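Local structure of mucus binding proteinn (Lactobacillus reuteri, 4MT5) at residues 87-92 with 165-170; 30-35 with 51-56; 148-153 with 178-183; 75-80 with 115-120; 2-7 with 57-62. The protein is a cell-wall-anchored surface protein that probably binds intestinal mucin through repeats built of ubiquitin-like beta-grasp domains, this chain being the fifth repeat. One frame throughout, in Å; residues are numbered along the deposited sequence.

In the fold
The five contacts are strung along one chain. Contacts 5 and 2 lie in the Mucin binding domain, centres about 11 Å apart, contact 2 nested in the loop that contact 5 closes; I30 touches T57 and A4. Both close before contacts 4, 1 and 3 open. Contacts 1 and 3 fall in the Muc B2-like domain, centres about 26 Å apart, and both reach the sheet in which strands 85-96 and 174-182 are parallel neighbours; the segments of contact 1 alternate with those of contacts 3 and 4. At contact 4, mid-chain, strand 65-77 pairs with strand 104-120, joining the two domains. About 89 Å separates the centres of contacts 3 and 5, a measure of the repeat's elongation.

Contact 1. Residues 87-92 with 165-170; sequences KTVTET and FTVTPD
K87 and V89 meet flat groups in the form of the peptide carbonyls of T168 and P169, and no aromatic ring is stacked between the segments. The oxygens take aliphatic carbon: K87 CD lies 3.5 Å from P169 O, and V89 CG2 lies 3.8 Å from T168 O. Aromatic surfaces come from elsewhere: P169 touches W132 and F113, and V167 touches F144. V89 and V167 run past one another in opposite directions and meet at single methyls, V89 CG1 and V167 CG1 being 4.1 Å apart. V89 CG1 stands anti to the backbone N (chi1 -178°), which carries this methyl to V167 and leaves CG2 for the T168 carbonyl. K87 begins toward P169, but its chain then bends off and its NZ forms a salt bridge with E85. Beyond V167, an ST turn shapes the backbone: D170 N donates to T168 OG1 at 3.2 Å. The contact thus joins strand 85-96 of the large mixed sheet to the end of strand 161-167, which pairs antiparallel with strand 142-148. No hydrogen bond crosses it, so its hold is likely to rest on aliphatic carbon packed against a methyl and carbonyl oxygens rather than on directional polar bonds.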
# COMPACT_ATOMS: atom_id res chain seq x y z
N LYS A 87 -5.35 2.10 10.53
CA LYS A 87 -5.72 1.25 11.67
C LYS A 87 -5.86 2.09 12.95
O LYS A 87 -4.92 2.76 13.36
CB LYS A 87 -4.69 0.14 11.89
CG LYS A 87 -4.56 -0.87 10.74
CD LYS A 87 -4.79 -2.31 11.22
CE LYS A 87 -4.62 -3.30 10.07
NZ LYS A 87 -5.15 -2.75 8.78
N THR A 88 -7.03 2.06 13.57
CA THR A 88 -7.26 2.89 14.75
C THR A 88 -7.35 2.11 16.07
O THR A 88 -8.16 1.20 16.22
CB THR A 88 -8.50 3.77 14.58
OG1 THR A 88 -8.24 4.74 13.57
CG2 THR A 88 -8.83 4.49 15.88
N VAL A 89 -6.50 2.46 17.02
CA VAL A 89 -6.54 1.84 18.33
C VAL A 89 -6.95 2.87 19.37
O VAL A 89 -6.30 3.91 19.54
CB VAL A 89 -5.19 1.21 18.70
CG1 VAL A 89 -5.29 0.54 20.04
CG2 VAL A 89 -4.79 0.21 17.65
N THR A 90 -8.05 2.59 20.05
CA THR A 90 -8.59 3.53 21.02
C THR A 90 -8.48 2.98 22.44
O THR A 90 -8.35 1.77 22.65
CB THR A 90 -10.05 3.95 20.70
OG1 THR A 90 -10.90 2.79 20.67
CG2 THR A 90 -10.14 4.65 19.36
N GLU A 91 -8.50 3.88 23.41
CA GLU A 91 -8.50 3.50 24.81
C GLU A 91 -9.67 4.17 25.52
O GLU A 91 -9.90 5.37 25.36
CB GLU A 91 -7.20 3.91 25.48
CG GLU A 91 -7.17 3.69 26.98
CD GLU A 91 -5.98 4.36 27.63
OE1 GLU A 91 -5.94 5.61 27.61
OE2 GLU A 91 -5.07 3.65 28.14
N THR A 92 -10.39 3.39 26.31
CA THR A 92 -11.53 3.89 27.05
C THR A 92 -11.42 3.59 28.55
O THR A 92 -11.20 2.44 28.95
CB THR A 92 -12.86 3.32 26.51
OG1 THR A 92 -12.96 3.59 25.11
CG2 THR A 92 -14.04 3.93 27.23
N PHE A 165 0.39 2.43 28.29
CA PHE A 165 0.34 1.23 27.49
C PHE A 165 0.86 1.58 26.09
O PHE A 165 0.51 2.64 25.54
CB PHE A 165 -1.09 0.69 27.44
CG PHE A 165 -1.45 -0.22 28.59
CD1 PHE A 165 -0.50 -1.11 29.11
CD2 PHE A 165 -2.72 -0.20 29.15
CE1 PHE A 165 -0.82 -1.95 30.17
CE2 PHE A 165 -3.05 -1.04 30.22
CZ PHE A 165 -2.10 -1.92 30.73
N THR A 166 1.71 0.72 25.55
CA THR A 166 2.21 0.91 24.20
C THR A 166 1.37 0.08 23.24
O THR A 166 1.01 -1.06 23.56
CB THR A 166 3.70 0.52 24.07
OG1 THR A 166 4.50 1.34 24.93
CG2 THR A 166 4.18 0.72 22.63
N VAL A 167 1.05 0.64 22.08
CA VAL A 167 0.25 -0.07 21.09
C VAL A 167 0.87 0.00 19.69
O VAL A 167 1.51 0.99 19.33
CB VAL A 167 -1.20 0.47 21.07
CG1 VAL A 167 -1.90 0.13 22.37
CG2 VAL A 167 -1.20 1.97 20.85
N THR A 168 0.69 -1.07 18.91
CA THR A 168 1.11 -1.11 17.52
C THR A 168 -0.15 -1.05 16.66
O THR A 168 -1.26 -1.09 17.19
CB THR A 168 1.87 -2.41 17.21
OG1 THR A 168 0.96 -3.51 17.26
CG2 THR A 168 3.02 -2.62 18.19
N PRO A 169 0.00 -0.95 15.32
CA PRO A 169 -1.20 -0.97 14.47
C PRO A 169 -2.07 -2.22 14.67
O PRO A 169 -3.28 -2.22 14.43
CB PRO A 169 -0.62 -0.95 13.06
CG PRO A 169 0.68 -0.26 13.21
CD PRO A 169 1.22 -0.61 14.55
N ASP A 170 -1.43 -3.30 15.11
CA ASP A 170 -2.09 -4.59 15.21
C ASP A 170 -2.94 -4.70 16.48
O ASP A 170 -3.96 -5.40 16.49
CB ASP A 170 -1.04 -5.70 15.13
CG ASP A 170 -0.12 -5.56 13.90
OD1 ASP A 170 -0.64 -5.35 12.77
OD2 ASP A 170 1.12 -5.65 14.07

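Contact 2. Residues 30-35 with 51-56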
# COMPACT_ATOMS: atom_id res chain seq x y z
N ILE A 30 9.75 -3.84 -44.13
CA ILE A 30 8.88 -4.69 -43.34
C ILE A 30 7.62 -3.90 -43.04
O ILE A 30 7.72 -2.85 -42.42
CB ILE A 30 9.55 -5.13 -42.03
CG1 ILE A 30 10.95 -5.66 -42.33
CG2 ILE A 30 8.72 -6.19 -41.36
CD1 ILE A 30 11.67 -6.17 -41.16
N PRO A 31 6.45 -4.39 -43.52
CA PRO A 31 5.14 -3.73 -43.41
C PRO A 31 4.57 -3.83 -41.99
O PRO A 31 3.58 -4.52 -41.76
CB PRO A 31 4.27 -4.54 -44.37
CG PRO A 31 4.86 -5.89 -44.34
CD PRO A 31 6.35 -5.70 -44.18
N TYR A 32 5.19 -3.10 -41.07
CA TYR A 32 4.95 -3.31 -39.66
C TYR A 32 5.37 -2.10 -38.86
O TYR A 32 6.27 -1.35 -39.24
CB TYR A 32 5.77 -4.51 -39.22
CG TYR A 32 5.54 -4.96 -37.80
CD1 TYR A 32 4.47 -5.78 -37.49
CD2 TYR A 32 6.40 -4.59 -36.79
CE1 TYR A 32 4.26 -6.21 -36.20
CE2 TYR A 32 6.20 -5.03 -35.50
CZ TYR A 32 5.13 -5.83 -35.21
OH TYR A 32 4.93 -6.27 -33.91
N SER A 33 4.70 -1.91 -37.73
CA SER A 33 5.06 -0.88 -36.76
C SER A 33 4.82 -1.42 -35.36
O SER A 33 3.94 -2.27 -35.17
CB SER A 33 4.23 0.39 -37.00
OG SER A 33 4.36 1.28 -35.90
N THR A 34 5.58 -0.94 -34.38
CA THR A 34 5.37 -1.37 -32.99
C THR A 34 4.35 -0.51 -32.25
O THR A 34 4.07 -0.73 -31.08
CB THR A 34 6.68 -1.36 -32.17
OG1 THR A 34 7.21 -0.03 -32.11
CG2 THR A 34 7.70 -2.30 -32.78
N ALA A 35 3.81 0.48 -32.95
CA ALA A 35 2.79 1.37 -32.40
C ALA A 35 1.67 0.61 -31.70
O ALA A 35 1.54 0.65 -30.47
CB ALA A 35 2.23 2.26 -33.51
N ASP A 51 12.59 0.19 -27.42
CA ASP A 51 11.99 -0.33 -28.62
C ASP A 51 13.07 -0.44 -29.70
O ASP A 51 13.46 0.56 -30.31
CB ASP A 51 10.84 0.59 -29.07
CG ASP A 51 10.26 0.19 -30.43
OD1 ASP A 51 10.51 -0.94 -30.87
OD2 ASP A 51 9.53 1.00 -31.06
N GLY A 52 13.54 -1.67 -29.92
CA GLY A 52 14.62 -1.92 -30.87
C GLY A 52 14.27 -1.83 -32.35
O GLY A 52 15.16 -1.85 -33.20
N PHE A 53 12.99 -1.76 -32.66
CA PHE A 53 12.54 -1.74 -34.04
C PHE A 53 12.51 -0.30 -34.49
O PHE A 53 12.33 0.59 -33.66
CB PHE A 53 11.15 -2.35 -34.15
CG PHE A 53 10.67 -2.50 -35.55
CD1 PHE A 53 11.09 -3.58 -36.31
CD2 PHE A 53 9.81 -1.58 -36.11
CE1 PHE A 53 10.66 -3.72 -37.63
CE2 PHE A 53 9.38 -1.72 -37.42
CZ PHE A 53 9.80 -2.79 -38.18
N LYS A 54 12.70 -0.05 -35.77
CA LYS A 54 12.62 1.31 -36.30
C LYS A 54 11.97 1.28 -37.67
O LYS A 54 12.29 0.42 -38.49
CB LYS A 54 14.01 1.98 -36.36
CG LYS A 54 14.43 2.69 -35.05
CD LYS A 54 15.73 3.50 -35.19
CE LYS A 54 15.57 4.68 -36.17
NZ LYS A 54 16.84 5.06 -36.91
N PRO A 55 11.02 2.20 -37.91
CA PRO A 55 10.35 2.29 -39.22
C PRO A 55 11.38 2.55 -40.32
O PRO A 55 12.33 3.32 -40.14
CB PRO A 55 9.45 3.53 -39.05
CG PRO A 55 10.17 4.36 -38.01
CD PRO A 55 10.66 3.33 -37.04
N GLY A 56 11.18 1.90 -41.46
CA GLY A 56 12.16 1.96 -42.52
C GLY A 56 13.07 0.74 -42.53
O GLY A 56 13.91 0.60 -43.41
O HOH W 1 9.35 -0.38 -41.60
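T34 and D51 meet where the chain enters helix 35-42 of the beta-grasp domain, and two local motifs frame the meeting: a capping bond ahead of the helix and an Asx turn that begins at the end of strand 46-51. In the first, S33 OG accepts from A35 N at 3.1 Å. In the second, D51 OD1 accepts from F53 N at 3.2 Å, the donor standing 53° out of the carboxylate plane. The other oxygen, D51 OD2, takes the hydroxyl of T34 OG1 at 2.7 Å, again from above the plane. One carboxylate therefore grips its own turn and the helix entry at once, and the two bonds together restrict its rotation. T34 OG1 sits between its backbone N and carbonyl carbon (chi1 61°), directed at the acid, while the methyl CG2 packs 3.7 Å from F53 CB.

F53 is the apolar half of the contact. Y32 presents its edge to one face of that ring in a T-shaped stack, with ring centroids 5.6 Å apart and planes at 86°. I30 CD1 comes up to the edge of the same phenyl group, and a water joins I30 O to G56 N.

The loops pack on the sheet: I30, Y32 and T34 lie against A4, V6 and Y8 of strand 2-10, T34 and D51 touch V68 of strand 65-77, and the phenol of Y32 reaches Y8 and D20, the latter on strand 16-24.

Contact 3. Residues 148-153 with 178-183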
# COMPACT_ATOMS: atom_id res chain seq x y z
N PRO A 148 -4.61 9.81 35.14
CA PRO A 148 -4.97 9.96 36.55
C PRO A 148 -6.48 9.89 36.70
O PRO A 148 -7.20 10.63 36.02
CB PRO A 148 -4.48 11.37 36.89
CG PRO A 148 -3.52 11.73 35.80
CD PRO A 148 -4.07 11.07 34.59
N SER A 149 -6.94 9.00 37.57
CA SER A 149 -8.34 8.97 37.98
C SER A 149 -8.65 10.30 38.66
O SER A 149 -7.91 10.71 39.55
CB SER A 149 -8.59 7.83 38.97
OG SER A 149 -8.07 6.60 38.50
N PRO A 150 -9.74 10.98 38.25
CA PRO A 150 -10.06 12.27 38.86
C PRO A 150 -10.55 12.12 40.31
O PRO A 150 -10.94 11.02 40.73
CB PRO A 150 -11.17 12.83 37.97
CG PRO A 150 -11.28 11.90 36.81
CD PRO A 150 -10.75 10.59 37.26
N ALA A 151 -10.54 13.21 41.06
CA ALA A 151 -10.94 13.19 42.46
C ALA A 151 -12.43 13.43 42.59
O ALA A 151 -12.96 14.42 42.09
CB ALA A 151 -10.17 14.24 43.26
N VAL A 152 -13.10 12.49 43.25
CA VAL A 152 -14.50 12.65 43.62
C VAL A 152 -14.58 12.60 45.14
O VAL A 152 -14.28 11.57 45.75
CB VAL A 152 -15.38 11.54 43.02
CG1 VAL A 152 -16.85 11.91 43.14
CG2 VAL A 152 -15.02 11.31 41.56
N GLU A 153 -14.94 13.72 45.75
CA GLU A 153 -15.04 13.77 47.20
C GLU A 153 -16.17 12.87 47.63
O GLU A 153 -17.26 12.90 47.04
CB GLU A 153 -15.27 15.20 47.69
CG GLU A 153 -16.36 15.93 46.93
CD GLU A 153 -16.65 17.30 47.51
OE1 GLU A 153 -17.35 18.09 46.82
OE2 GLU A 153 -16.20 17.58 48.64
N VAL A 178 -12.52 1.91 36.17
CA VAL A 178 -12.17 2.36 37.52
C VAL A 178 -13.40 2.39 38.44
O VAL A 178 -14.40 3.02 38.11
CB VAL A 178 -11.54 3.77 37.51
CG1 VAL A 178 -10.84 4.05 38.83
CG2 VAL A 178 -10.58 3.90 36.38
N VAL A 179 -13.31 1.72 39.59
CA VAL A 179 -14.42 1.65 40.54
C VAL A 179 -14.16 2.50 41.78
O VAL A 179 -13.15 2.34 42.46
CB VAL A 179 -14.75 0.21 40.98
CG1 VAL A 179 -15.98 0.21 41.85
CG2 VAL A 179 -14.98 -0.68 39.78
N TYR A 180 -15.09 3.41 42.06
CA TYR A 180 -15.00 4.29 43.21
C TYR A 180 -15.75 3.71 44.41
O TYR A 180 -16.95 3.40 44.31
CB TYR A 180 -15.56 5.67 42.86
CG TYR A 180 -14.59 6.56 42.11
CD1 TYR A 180 -13.96 7.63 42.75
CD2 TYR A 180 -14.31 6.34 40.76
CE1 TYR A 180 -13.08 8.45 42.07
CE2 TYR A 180 -13.42 7.16 40.07
CZ TYR A 180 -12.81 8.21 40.73
OH TYR A 180 -11.93 9.03 40.05
N VAL A 181 -15.06 3.57 45.54
CA VAL A 181 -15.67 3.06 46.77
C VAL A 181 -16.11 4.22 47.66
O VAL A 181 -15.34 5.15 47.90
CB VAL A 181 -14.71 2.13 47.54
CG1 VAL A 181 -15.26 1.83 48.92
CG2 VAL A 181 -14.47 0.83 46.76
N GLY A 182 -17.34 4.17 48.14
CA GLY A 182 -17.85 5.19 49.04
C GLY A 182 -17.11 5.26 50.37
O GLY A 182 -16.75 4.23 50.95
N ASP A 183 -16.89 6.47 50.86
CA ASP A 183 -16.17 6.67 52.12
C ASP A 183 -16.98 6.21 53.34
O ASP A 183 -18.04 6.78 53.65
CB ASP A 183 -15.70 8.13 52.26
CG ASP A 183 -14.52 8.46 51.34
OD1 ASP A 183 -13.80 7.52 50.91
OD2 ASP A 183 -14.30 9.66 51.04
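Y180 and P150 supply the polar interaction of this contact, a hydrogen bond from the phenol OH to the backbone oxygen P150 O. The acceptor lies in the plane of the Y180 ring, at its edge, and the proline and tyrosine side chains cross at about a right angle. The modelled spacing is very short, and at this resolution its exact value is doubtful. A second polar group looks elsewhere: S149 OG is bonded to the backbone oxygen of H159, which ties it to the loop between strands 155-157 and 161-167.

Packing makes up the rest. V152 crosses the tyrosine ring at a slant, with CG2 3.5 Å from Y180 CE1, in a position that is neither squarely over the face nor at the edge. On the side of the ring's hydroxyl end, P150 CD and S149 CB approach the phenol oxygen, the latter 3.7 Å from Y180 OH. Farther along, V178 CG1 rests 3.8 Å from S149 OG; it stands anti to its own backbone N (chi1 -164°), which turns it to the serine.

Strand 174-182 runs parallel to strand 85-96, the pairing expected of a beta-grasp sheet. Y180 spans sheet and loop: the ring is buried against V152, and against P157 and Y155 of strand 155-157, while the phenol is probably satisfied by the P150 carbonyl, although the exact length of that bond is doubtful.

Contact 4. Residues 75-80 with 115-120; sequences THTDAT and RGYTTD
T75 and T119 exchange two backbone hydrogen bonds, T75 N to T119 O at 3.0 Å and T119 N to T75 O at 2.9 Å. A second such pair follows, with T77 N donating to Y117 O at 3.0 Å and Y117 N returning to T77 O at 2.8 Å. Between them H76 and T118 form a non-hydrogen-bonded pair. A water donates to T75 O from 2.7 Å, linking this carbonyl to the hydroxyls of T77 and T119, whose side chains share a face.

This is antiparallel pairing of strand 65-77, which also runs beside strand 2-10, with strand 104-120; it makes one continuous sheet near the middle of the chain. T77 CB lies over a face of the Y117 ring in a CH-pi contact, 4.1 Å from its centroid and 21° off the normal. The ring gets there because Y117 CG sits between the backbone N and carbonyl carbon (chi1 48°), and its hydroxyl goes on to N83 O. Replacing the tyrosine by an alanine would probably leave T77 without its aromatic cover and N83 O without this phenol partner.

On the other face, T118 OG1 lies at the edge of the H76 imidazole, 3.8 Å from H76 CD2, while H76 NE2 bonds D130. Past the strand pair, G116 CA packs 3.8 Å from D78 CA, where a CB, as modelled, would probably come too close to T77 O.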
# COMPACT_ATOMS: atom_id res chain seq x y z
N THR A 75 1.83 2.16 -9.20
CA THR A 75 1.02 3.24 -8.66
C THR A 75 1.26 3.39 -7.18
O THR A 75 1.04 2.46 -6.41
CB THR A 75 -0.47 3.01 -8.89
OG1 THR A 75 -0.79 3.19 -10.27
CG2 THR A 75 -1.27 3.99 -8.06
N HIS A 76 1.71 4.57 -6.76
CA HIS A 76 1.95 4.81 -5.35
C HIS A 76 0.81 5.55 -4.64
O HIS A 76 0.41 6.65 -5.02
CB HIS A 76 3.26 5.57 -5.16
CG HIS A 76 3.54 5.93 -3.74
ND1 HIS A 76 3.44 7.22 -3.26
CD2 HIS A 76 3.91 5.16 -2.68
CE1 HIS A 76 3.74 7.23 -1.98
NE2 HIS A 76 4.03 6.00 -1.60
N THR A 77 0.26 4.92 -3.61
CA THR A 77 -0.74 5.57 -2.79
C THR A 77 -0.03 5.91 -1.49
O THR A 77 0.56 5.04 -0.87
CB THR A 77 -1.90 4.61 -2.48
OG1 THR A 77 -2.50 4.17 -3.71
CG2 THR A 77 -2.94 5.31 -1.64
N ASP A 78 -0.06 7.18 -1.07
CA ASP A 78 0.60 7.51 0.20
C ASP A 78 -0.35 7.77 1.35
O ASP A 78 -1.56 7.85 1.16
CB ASP A 78 1.58 8.67 0.04
CG ASP A 78 0.94 9.87 -0.58
OD1 ASP A 78 -0.07 10.35 0.01
OD2 ASP A 78 1.41 10.29 -1.66
N ALA A 79 0.24 7.93 2.53
CA ALA A 79 -0.47 7.92 3.80
C ALA A 79 -1.55 8.99 3.96
O ALA A 79 -2.50 8.81 4.71
CB ALA A 79 0.52 7.99 4.93
N THR A 80 -1.41 10.10 3.24
CA THR A 80 -2.40 11.18 3.26
C THR A 80 -3.58 10.98 2.29
O THR A 80 -4.51 11.78 2.27
CB THR A 80 -1.77 12.55 2.95
OG1 THR A 80 -1.43 12.62 1.56
CG2 THR A 80 -0.52 12.79 3.81
N ARG A 115 -0.54 4.33 6.67
CA ARG A 115 0.63 4.10 5.80
C ARG A 115 0.28 4.05 4.34
O ARG A 115 -0.83 3.67 3.95
CB ARG A 115 1.41 2.84 6.18
CG ARG A 115 0.73 1.53 5.80
CD ARG A 115 1.64 0.34 6.07
NE ARG A 115 0.93 -0.94 5.98
CZ ARG A 115 1.45 -2.11 6.35
NH1 ARG A 115 2.68 -2.18 6.84
NH2 ARG A 115 0.73 -3.22 6.23
N GLY A 116 1.24 4.42 3.51
CA GLY A 116 1.07 4.28 2.08
C GLY A 116 1.56 2.92 1.61
O GLY A 116 2.10 2.14 2.39
N TYR A 117 1.39 2.65 0.32
CA TYR A 117 1.85 1.41 -0.27
C TYR A 117 2.00 1.57 -1.77
O TYR A 117 1.59 2.58 -2.33
CB TYR A 117 0.86 0.29 0.03
CG TYR A 117 -0.57 0.66 -0.24
CD1 TYR A 117 -1.37 1.20 0.75
CD2 TYR A 117 -1.12 0.48 -1.49
CE1 TYR A 117 -2.69 1.54 0.52
CE2 TYR A 117 -2.44 0.83 -1.74
CZ TYR A 117 -3.21 1.36 -0.73
OH TYR A 117 -4.52 1.70 -0.98
N THR A 118 2.59 0.58 -2.42
CA THR A 118 2.72 0.61 -3.87
C THR A 118 2.02 -0.59 -4.50
O THR A 118 2.20 -1.72 -4.06
CB THR A 118 4.18 0.58 -4.29
OG1 THR A 118 4.86 1.67 -3.67
CG2 THR A 118 4.30 0.72 -5.81
N THR A 119 1.21 -0.33 -5.53
CA THR A 119 0.48 -1.38 -6.23
C THR A 119 1.10 -1.58 -7.62
O THR A 119 1.53 -0.61 -8.23
CB THR A 119 -1.01 -1.04 -6.40
OG1 THR A 119 -1.57 -0.71 -5.13
CG2 THR A 119 -1.76 -2.23 -6.96
N ASP A 120 1.14 -2.84 -8.08
CA ASP A 120 1.57 -3.20 -9.42
C ASP A 120 0.37 -2.96 -10.32
O ASP A 120 -0.70 -3.48 -10.06
CB ASP A 120 1.96 -4.68 -9.41
CG ASP A 120 2.53 -5.17 -10.73
OD1 ASP A 120 1.92 -4.94 -11.81
OD2 ASP A 120 3.59 -5.83 -10.68
O HOH W 2 -1.30 2.05 -5.17

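Contact 5. Residues 2-7 with 57-62; sequences QTAYVK and TKFGVG
Q2 and A4 project from the first strand of the beta-grasp domain toward F59, in the loop that leads on to strand 65-77. The phenyl ring takes both at a slant: A4 CB is 4.1 Å from F59 CE1, and Q2 CB is 4.2 Å from F59 CB. F59 CG stands anti to its carbonyl carbon (chi1 -67°), which points the ring across the strand, with CB and CD1 near Q2 CB and CE1 near A4 CB. The same phenylalanine is touched by I30, so the ring is buried between the strand and the loop ahead of helix 35-42.

Q2 folds over the loop rather than extending away from it. Its first torsion (chi1 -46°) brings CG to 3.2 Å from G60 O, and the bend at chi2 (-53°) turns the amide beside V61. There Q2 OE1 lies 3.4 Å from V61 O, a pair of acceptors as modelled; no hydrogen bond crosses to the loop, and the contact is probably one of packing. An alanine at this position would probably leave G60 O and the V61 backbone without the aliphatic and amide cover of the longer chain, opening a gap at the turn of the loop.

In the sheet, Q2 and A4 are backbone-bonded to G24 and L22 of strand 16-24. The polar link between the two segments passes through solvent: one water donates to T3 O and to G62 O, each 2.8 Å from the water oxygen.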
# COMPACT_ATOMS: atom_id res chain seq x y z
N GLN A 2 12.55 -14.16 -46.47
CA GLN A 2 13.22 -13.92 -45.22
C GLN A 2 12.25 -13.89 -44.05
O GLN A 2 11.03 -13.87 -44.24
CB GLN A 2 14.00 -12.62 -45.29
CG GLN A 2 14.79 -12.51 -46.56
CD GLN A 2 15.68 -13.71 -46.77
OE1 GLN A 2 16.45 -14.09 -45.88
NE2 GLN A 2 15.58 -14.33 -47.95
N THR A 3 12.81 -13.89 -42.85
CA THR A 3 12.02 -13.83 -41.64
C THR A 3 12.56 -12.73 -40.76
O THR A 3 13.76 -12.48 -40.73
CB THR A 3 12.02 -15.19 -40.91
OG1 THR A 3 11.13 -16.08 -41.58
CG2 THR A 3 11.54 -15.04 -39.48
N ALA A 4 11.67 -12.03 -40.07
CA ALA A 4 12.09 -11.08 -39.07
C ALA A 4 11.16 -11.22 -37.88
O ALA A 4 9.95 -11.37 -38.06
CB ALA A 4 12.08 -9.68 -39.63
N TYR A 5 11.72 -11.19 -36.68
CA TYR A 5 10.93 -11.38 -35.46
C TYR A 5 10.85 -10.07 -34.68
O TYR A 5 11.84 -9.35 -34.56
CB TYR A 5 11.55 -12.46 -34.55
CG TYR A 5 11.51 -13.87 -35.08
CD1 TYR A 5 10.30 -14.53 -35.29
CD2 TYR A 5 12.68 -14.57 -35.33
CE1 TYR A 5 10.26 -15.84 -35.77
CE2 TYR A 5 12.66 -15.88 -35.79
CZ TYR A 5 11.45 -16.51 -36.01
OH TYR A 5 11.43 -17.80 -36.48
N VAL A 6 9.68 -9.77 -34.13
CA VAL A 6 9.53 -8.62 -33.26
C VAL A 6 9.02 -9.15 -31.92
O VAL A 6 7.92 -9.71 -31.85
CB VAL A 6 8.56 -7.58 -33.87
CG1 VAL A 6 8.38 -6.41 -32.94
CG2 VAL A 6 9.08 -7.11 -35.21
N LYS A 7 9.83 -9.02 -30.87
CA LYS A 7 9.57 -9.72 -29.61
C LYS A 7 9.31 -8.72 -28.48
O LYS A 7 10.18 -7.92 -28.15
CB LYS A 7 10.75 -10.65 -29.27
CG LYS A 7 10.66 -11.36 -27.93
CD LYS A 7 11.66 -12.54 -27.80
CE LYS A 7 13.09 -12.06 -27.52
NZ LYS A 7 14.06 -13.18 -27.27
N THR A 57 12.91 -0.12 -41.53
CA THR A 57 13.65 -1.37 -41.46
C THR A 57 13.27 -2.33 -42.58
O THR A 57 12.09 -2.65 -42.76
CB THR A 57 13.40 -2.10 -40.14
OG1 THR A 57 14.07 -1.41 -39.07
CG2 THR A 57 13.93 -3.53 -40.24
N LYS A 58 14.26 -2.79 -43.33
CA LYS A 58 14.02 -3.74 -44.42
C LYS A 58 14.37 -5.18 -44.02
O LYS A 58 14.94 -5.42 -42.95
CB LYS A 58 14.81 -3.30 -45.65
CG LYS A 58 14.52 -1.86 -46.04
CD LYS A 58 15.32 -1.37 -47.25
CE LYS A 58 16.78 -1.15 -46.88
NZ LYS A 58 17.56 -0.36 -47.88
N PHE A 59 14.01 -6.14 -44.86
CA PHE A 59 14.46 -7.52 -44.71
C PHE A 59 15.88 -7.62 -45.25
O PHE A 59 16.18 -7.14 -46.34
CB PHE A 59 13.58 -8.49 -45.51
CG PHE A 59 12.16 -8.61 -45.00
CD1 PHE A 59 11.87 -9.35 -43.86
CD2 PHE A 59 11.11 -8.02 -45.70
CE1 PHE A 59 10.56 -9.48 -43.40
CE2 PHE A 59 9.80 -8.14 -45.24
CZ PHE A 59 9.52 -8.87 -44.09
N GLY A 60 16.76 -8.26 -44.47
CA GLY A 60 18.10 -8.62 -44.91
C GLY A 60 18.18 -10.11 -45.19
O GLY A 60 17.35 -10.64 -45.93
N VAL A 61 19.15 -10.81 -44.61
CA VAL A 61 19.32 -12.21 -44.95
C VAL A 61 19.39 -13.12 -43.75
O VAL A 61 19.23 -14.34 -43.88
CB VAL A 61 20.55 -12.44 -45.80
CG1 VAL A 61 20.27 -12.05 -47.21
CG2 VAL A 61 21.72 -11.65 -45.24
N GLY A 62 19.65 -12.55 -42.59
CA GLY A 62 19.69 -13.41 -41.42
C GLY A 62 18.28 -13.77 -40.99
O GLY A 62 17.32 -13.68 -41.75
O HOH W 3 15.77 -11.46 -42.43